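Local coordinates for ParB domain protein nuclease (Sulfolobus solfataricus, PDB 5K5D), which probably acts in archaeal DNA partition as a ParB-type protein with a ParB-like N-terminal domain, and may also have nuclease activity, at residues Glu12-Ile16 with Glu17-Glu21; Lys238-Ala241 with Pro242-Asp246. The protein carries 4 engineered substitutions. All blocks are in the same frame, centred on the assembly; numbering follows the deposited sequence.

Interaction 1: Glu12-Ile16 with Glu17-Glu21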
loop_
_atom_site.group_PDB
_atom_site.type_symbol
_atom_site.label_atom_id
_atom_site.label_comp_id
_atom_site.label_asym_id
_atom_site.label_seq_id
_atom_site.Cartn_x
_atom_site.Cartn_y
_atom_site.Cartn_z
ATOM N N GLU B 12 20.951 10.497 -16.474
ATOM C CA GLU B 12 20.954 11.519 -17.514
ATOM C C GLU B 12 20.111 12.737 -17.160
ATOM O O GLU B 12 19.250 12.683 -16.282
ATOM C CB GLU B 12 20.512 10.936 -18.861
ATOM C CG GLU B 12 19.139 10.303 -18.861
ATOM C CD GLU B 12 18.734 9.805 -20.239
ATOM O OE1 GLU B 12 18.102 10.578 -20.990
ATOM O OE2 GLU B 12 19.048 8.644 -20.576
ATOM N N VAL B 13 20.381 13.839 -17.851
ATOM C CA VAL B 13 19.629 15.068 -17.670
ATOM C C VAL B 13 18.788 15.334 -18.905
ATOM O O VAL B 13 19.258 15.190 -20.033
ATOM C CB VAL B 13 20.549 16.268 -17.431
ATOM C CG1 VAL B 13 19.723 17.530 -17.233
ATOM C CG2 VAL B 13 21.439 16.014 -16.231
ATOM N N VAL B 14 17.539 15.721 -18.683
ATOM C CA VAL B 14 16.608 15.938 -19.776
ATOM C C VAL B 14 15.793 17.197 -19.533
ATOM O O VAL B 14 15.714 17.682 -18.404
ATOM C CB VAL B 14 15.647 14.746 -19.922
ATOM C CG1 VAL B 14 16.413 13.498 -20.320
ATOM C CG2 VAL B 14 14.891 14.521 -18.630
ATOM N N SER B 15 15.194 17.727 -20.599
ATOM C CA SER B 15 14.300 18.869 -20.474
ATOM C C SER B 15 13.154 18.483 -19.552
ATOM O O SER B 15 12.645 17.363 -19.616
ATOM C CB SER B 15 13.764 19.307 -21.840
ATOM O OG SER B 15 12.846 18.366 -22.365
ATOM N N ILE B 16 12.758 19.410 -18.688
ATOM C CA ILE B 16 11.771 19.113 -17.658
ATOM C C ILE B 16 10.438 18.654 -18.254
ATOM O O ILE B 16 9.682 17.921 -17.617
ATOM C CB ILE B 16 11.559 20.319 -16.720
ATOM C CG1 ILE B 16 10.754 19.906 -15.487
ATOM C CG2 ILE B 16 10.897 21.472 -17.465
ATOM C CD1 ILE B 16 10.744 20.946 -14.402
ATOM N N GLU B 17 10.171 19.067 -19.487
ATOM C CA GLU B 17 8.910 18.745 -20.141
ATOM C C GLU B 17 8.982 17.436 -20.925
ATOM O O GLU B 17 7.983 16.979 -21.488
ATOM C CB GLU B 17 8.484 19.892 -21.059
ATOM C CG GLU B 17 8.362 21.233 -20.350
ATOM C CD GLU B 17 7.307 21.219 -19.259
ATOM O OE1 GLU B 17 6.223 20.639 -19.487
ATOM O OE2 GLU B 17 7.561 21.782 -18.172
ATOM N N LYS B 18 10.163 16.830 -20.958
ATOM C CA LYS B 18 10.342 15.578 -21.681
ATOM C C LYS B 18 9.716 14.404 -20.922
ATOM O O LYS B 18 9.410 13.365 -21.508
ATOM C CB LYS B 18 11.826 15.322 -21.947
ATOM C CG LYS B 18 12.106 14.169 -22.901
ATOM C CD LYS B 18 13.594 14.038 -23.175
ATOM C CE LYS B 18 13.900 12.832 -24.055
ATOM N NZ LYS B 18 15.361 12.714 -24.327
ATOM N N LEU B 19 9.514 14.584 -19.619
ATOM C CA LEU B 19 8.952 13.532 -18.767
ATOM C C LEU B 19 7.443 13.369 -18.936
ATOM O O LEU B 19 6.680 14.323 -18.774
ATOM C CB LEU B 19 9.288 13.796 -17.297
ATOM C CG LEU B 19 10.481 13.032 -16.712
ATOM C CD1 LEU B 19 11.292 12.336 -17.804
ATOM C CD2 LEU B 19 11.355 13.962 -15.872
ATOM N N LYS B 20 7.022 12.148 -19.258
ATOM C CA LYS B 20 5.611 11.840 -19.442
ATOM C C LYS B 20 5.059 11.194 -18.182
ATOM O O LYS B 20 5.715 10.357 -17.568
ATOM C CB LYS B 20 5.423 10.921 -20.646
ATOM C CG LYS B 20 5.949 11.516 -21.943
ATOM C CD LYS B 20 6.375 10.437 -22.925
ATOM C CE LYS B 20 7.183 11.036 -24.071
ATOM N NZ LYS B 20 7.852 9.990 -24.899
ATOM N N GLU B 21 3.853 11.590 -17.789
ATOM C CA GLU B 21 3.283 11.092 -16.546
ATOM C C GLU B 21 2.276 9.972 -16.774
ATOM O O GLU B 21 1.556 9.958 -17.769
ATOM C CB GLU B 21 2.660 12.229 -15.735
ATOM C CG GLU B 21 1.372 12.785 -16.302
ATOM C CD GLU B 21 0.735 13.801 -15.375
ATOM O OE1 GLU B 21 1.483 14.583 -14.746
ATOM O OE2 GLU B 21 -0.508 13.806 -15.267
HETATM O O HOH W 1 6.909 16.994 -17.619
#
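The carboxylate of Glu17 turns back beside Ile16, bringing OE2 to 3.4 Å from Ile16 CG2. A bend at chi2 (-62°) folds the glutamate this way, and the two side chains run alongside each other in the same direction. The flat carbonyl of Ser15 is met from above: Lys18 N lies 2.9 Å from Ser15 O but 55° out of the carbonyl plane, so the bond is not made on a lone pair, even though it is fairly straight at the hydrogen (159°). This one bond closes a type I turn with Ile16 and Glu17 at its corners. On the side-chain level, Ser15 OG sits 3.2 Å from Lys18 CB. The lysine then reaches back toward the Glu12 end of the strand, fully extended beyond CG, and crosses Val14 at about a right angle, with CD 3.9 Å from Val14 CB. Tyr57 takes up the lysine in a cation-pi interaction, while Glu12 is already engaged by the Tyr57 hydroxyl and by a salt bridge to Lys81. Glu12 OE1 and Lys18 NZ stay 4.8 Å apart, too far for a salt bridge, so any attraction between the charges is probably weak. Leu19 brings CD1 to 4.3 Å from Val14 CG2, and also touches Val77 and Ile79. A water donates to both Ile16 O and Leu19 O, bridging a corner carbonyl of the turn and one just after it. As a worked example of how an edge strand ends, strand 9-15 leaves strand 76-82 through a beta turn that leads toward helix 23-26 in the ParB-like N-terminal fold.

Interaction 2: Lys238-Ala241 with Pro242-Asp246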
loop_
_atom_site.group_PDB
_atom_site.type_symbol
_atom_site.label_atom_id
_atom_site.label_comp_id
_atom_site.label_asym_id
_atom_site.label_seq_id
_atom_site.Cartn_x
_atom_site.Cartn_y
_atom_site.Cartn_z
ATOM N N LYS B 238 -19.200 -7.592 10.290
ATOM C CA LYS B 238 -18.991 -7.184 8.905
ATOM C C LYS B 238 -20.280 -6.667 8.275
ATOM O O LYS B 238 -20.261 -5.710 7.502
ATOM C CB LYS B 238 -18.451 -8.357 8.085
ATOM C CG LYS B 238 -18.499 -8.148 6.578
ATOM C CD LYS B 238 -18.263 -9.463 5.832
ATOM C CE LYS B 238 -18.358 -9.272 4.323
ATOM N NZ LYS B 238 -18.490 -10.566 3.599
ATOM N N ASP B 239 -21.397 -7.308 8.608
ATOM C CA ASP B 239 -22.683 -6.968 8.008
ATOM C C ASP B 239 -23.381 -5.844 8.762
ATOM O O ASP B 239 -24.466 -5.407 8.382
ATOM C CB ASP B 239 -23.587 -8.200 7.940
ATOM C CG ASP B 239 -23.069 -9.244 6.974
ATOM O OD1 ASP B 239 -22.342 -8.866 6.030
ATOM O OD2 ASP B 239 -23.388 -10.440 7.158
ATOM N N LEU B 240 -22.750 -5.383 9.835
ATOM C CA LEU B 240 -23.279 -4.271 10.606
ATOM C C LEU B 240 -23.427 -3.059 9.698
ATOM O O LEU B 240 -22.681 -2.912 8.734
ATOM C CB LEU B 240 -22.340 -3.933 11.764
ATOM C CG LEU B 240 -22.920 -3.961 13.178
ATOM C CD1 LEU B 240 -21.920 -3.371 14.163
ATOM C CD2 LEU B 240 -24.238 -3.203 13.233
ATOM N N ALA B 241 -24.390 -2.195 10.003
ATOM C CA ALA B 241 -24.563 -0.961 9.251
ATOM C C ALA B 241 -23.424 -0.000 9.570
ATOM O O ALA B 241 -23.001 0.102 10.719
ATOM C CB ALA B 241 -25.905 -0.325 9.574
ATOM N N PRO B 242 -22.923 0.706 8.549
ATOM C CA PRO B 242 -21.804 1.634 8.729
ATOM C C PRO B 242 -22.009 2.572 9.915
ATOM O O PRO B 242 -21.055 2.864 10.639
ATOM C CB PRO B 242 -21.778 2.424 7.410
ATOM C CG PRO B 242 -23.057 2.073 6.697
ATOM C CD PRO B 242 -23.425 0.708 7.166
ATOM N N ALA B 243 -23.244 3.024 10.112
ATOM C CA ALA B 243 -23.581 3.919 11.217
ATOM C C ALA B 243 -23.159 3.338 12.561
ATOM O O ALA B 243 -22.838 4.072 13.496
ATOM C CB ALA B 243 -25.076 4.208 11.217
ATOM N N LEU B 244 -23.171 2.011 12.648
ATOM C CA LEU B 244 -22.812 1.319 13.875
ATOM C C LEU B 244 -21.394 0.761 13.815
ATOM O O LEU B 244 -20.662 0.812 14.801
ATOM C CB LEU B 244 -23.812 0.199 14.163
ATOM C CG LEU B 244 -25.251 0.675 14.369
ATOM C CD1 LEU B 244 -26.216 -0.504 14.475
ATOM C CD2 LEU B 244 -25.339 1.564 15.597
ATOM N N ARG B 245 -21.008 0.237 12.655
ATOM C CA ARG B 245 -19.701 -0.404 12.498
ATOM C C ARG B 245 -18.541 0.589 12.539
ATOM O O ARG B 245 -17.494 0.308 13.120
ATOM C CB ARG B 245 -19.651 -1.210 11.200
ATOM C CG ARG B 245 -18.357 -1.988 10.996
ATOM C CD ARG B 245 -18.377 -2.777 9.686
ATOM N NE ARG B 245 -18.275 -1.913 8.511
ATOM C CZ ARG B 245 -19.317 -1.426 7.845
ATOM N NH1 ARG B 245 -20.548 -1.719 8.235
ATOM N NH2 ARG B 245 -19.131 -0.646 6.788
ATOM N N ASP B 246 -18.729 1.750 11.923
ATOM C CA ASP B 246 -17.674 2.755 11.886
ATOM C C ASP B 246 -17.244 3.195 13.289
ATOM O O ASP B 246 -16.062 3.111 13.627
ATOM C CB ASP B 246 -18.096 3.956 11.034
ATOM C CG ASP B 246 -18.439 3.563 9.609
ATOM O OD1 ASP B 246 -17.821 2.612 9.084
ATOM O OD2 ASP B 246 -19.330 4.202 9.012
#
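Ala241 O takes two backbone donors, Leu244 N at 2.7 Å and Arg245 N at 2.8 Å: Ala241 stands at the N-cap position of helix 242-250, and its carbonyl starts the helical bonding, with Pro242 as the first helical residue. The two bonds differ: Arg245 N approaches nearly straight (165°) and 18° from the carbonyl plane, whereas Leu244 N stands well above that plane. Pro242 has no amide hydrogen to offer at this first position of the helix. Around this core, Leu240 lays its side chain against the first helical turn, CD2 touching Leu244 CB at 3.6 Å and the two leucines crossing at about a right angle. Leu240 CB also meets Arg245 CB at 3.9 Å. Were Leu240 replaced by an alanine, Leu244 CB would probably lose the methyl packed against it, and a gap would open beside the first turn. Further out, the arginine bends at chi3 (71°), which returns the guanidinium to the residues before the cap, with Leu240 O at its edge. Trp204 of helix 203-210 touches both Lys238 and Arg245, and the arginine CD passes 4.1 Å from Lys238 O.

Overall arrangement
Interactions 1 and 2 lie on opposite sides of the chain's centre, with their own centres 48 Å apart and their nearest atoms about 32 Å apart, so neither touches the other. They come in series along the chain and belong to different parts of the protein: 12-21 to the ParB-like N-terminal region, 238-246 to the Ssol_1539-like second domain. Both are local contacts in which a backbone carbonyl helps fix a change of direction, the first as a strand ends, the second as a helix starts. Their centres lie 27 Å and 24 Å from the centre of the chain, which places both toward the periphery of the chain.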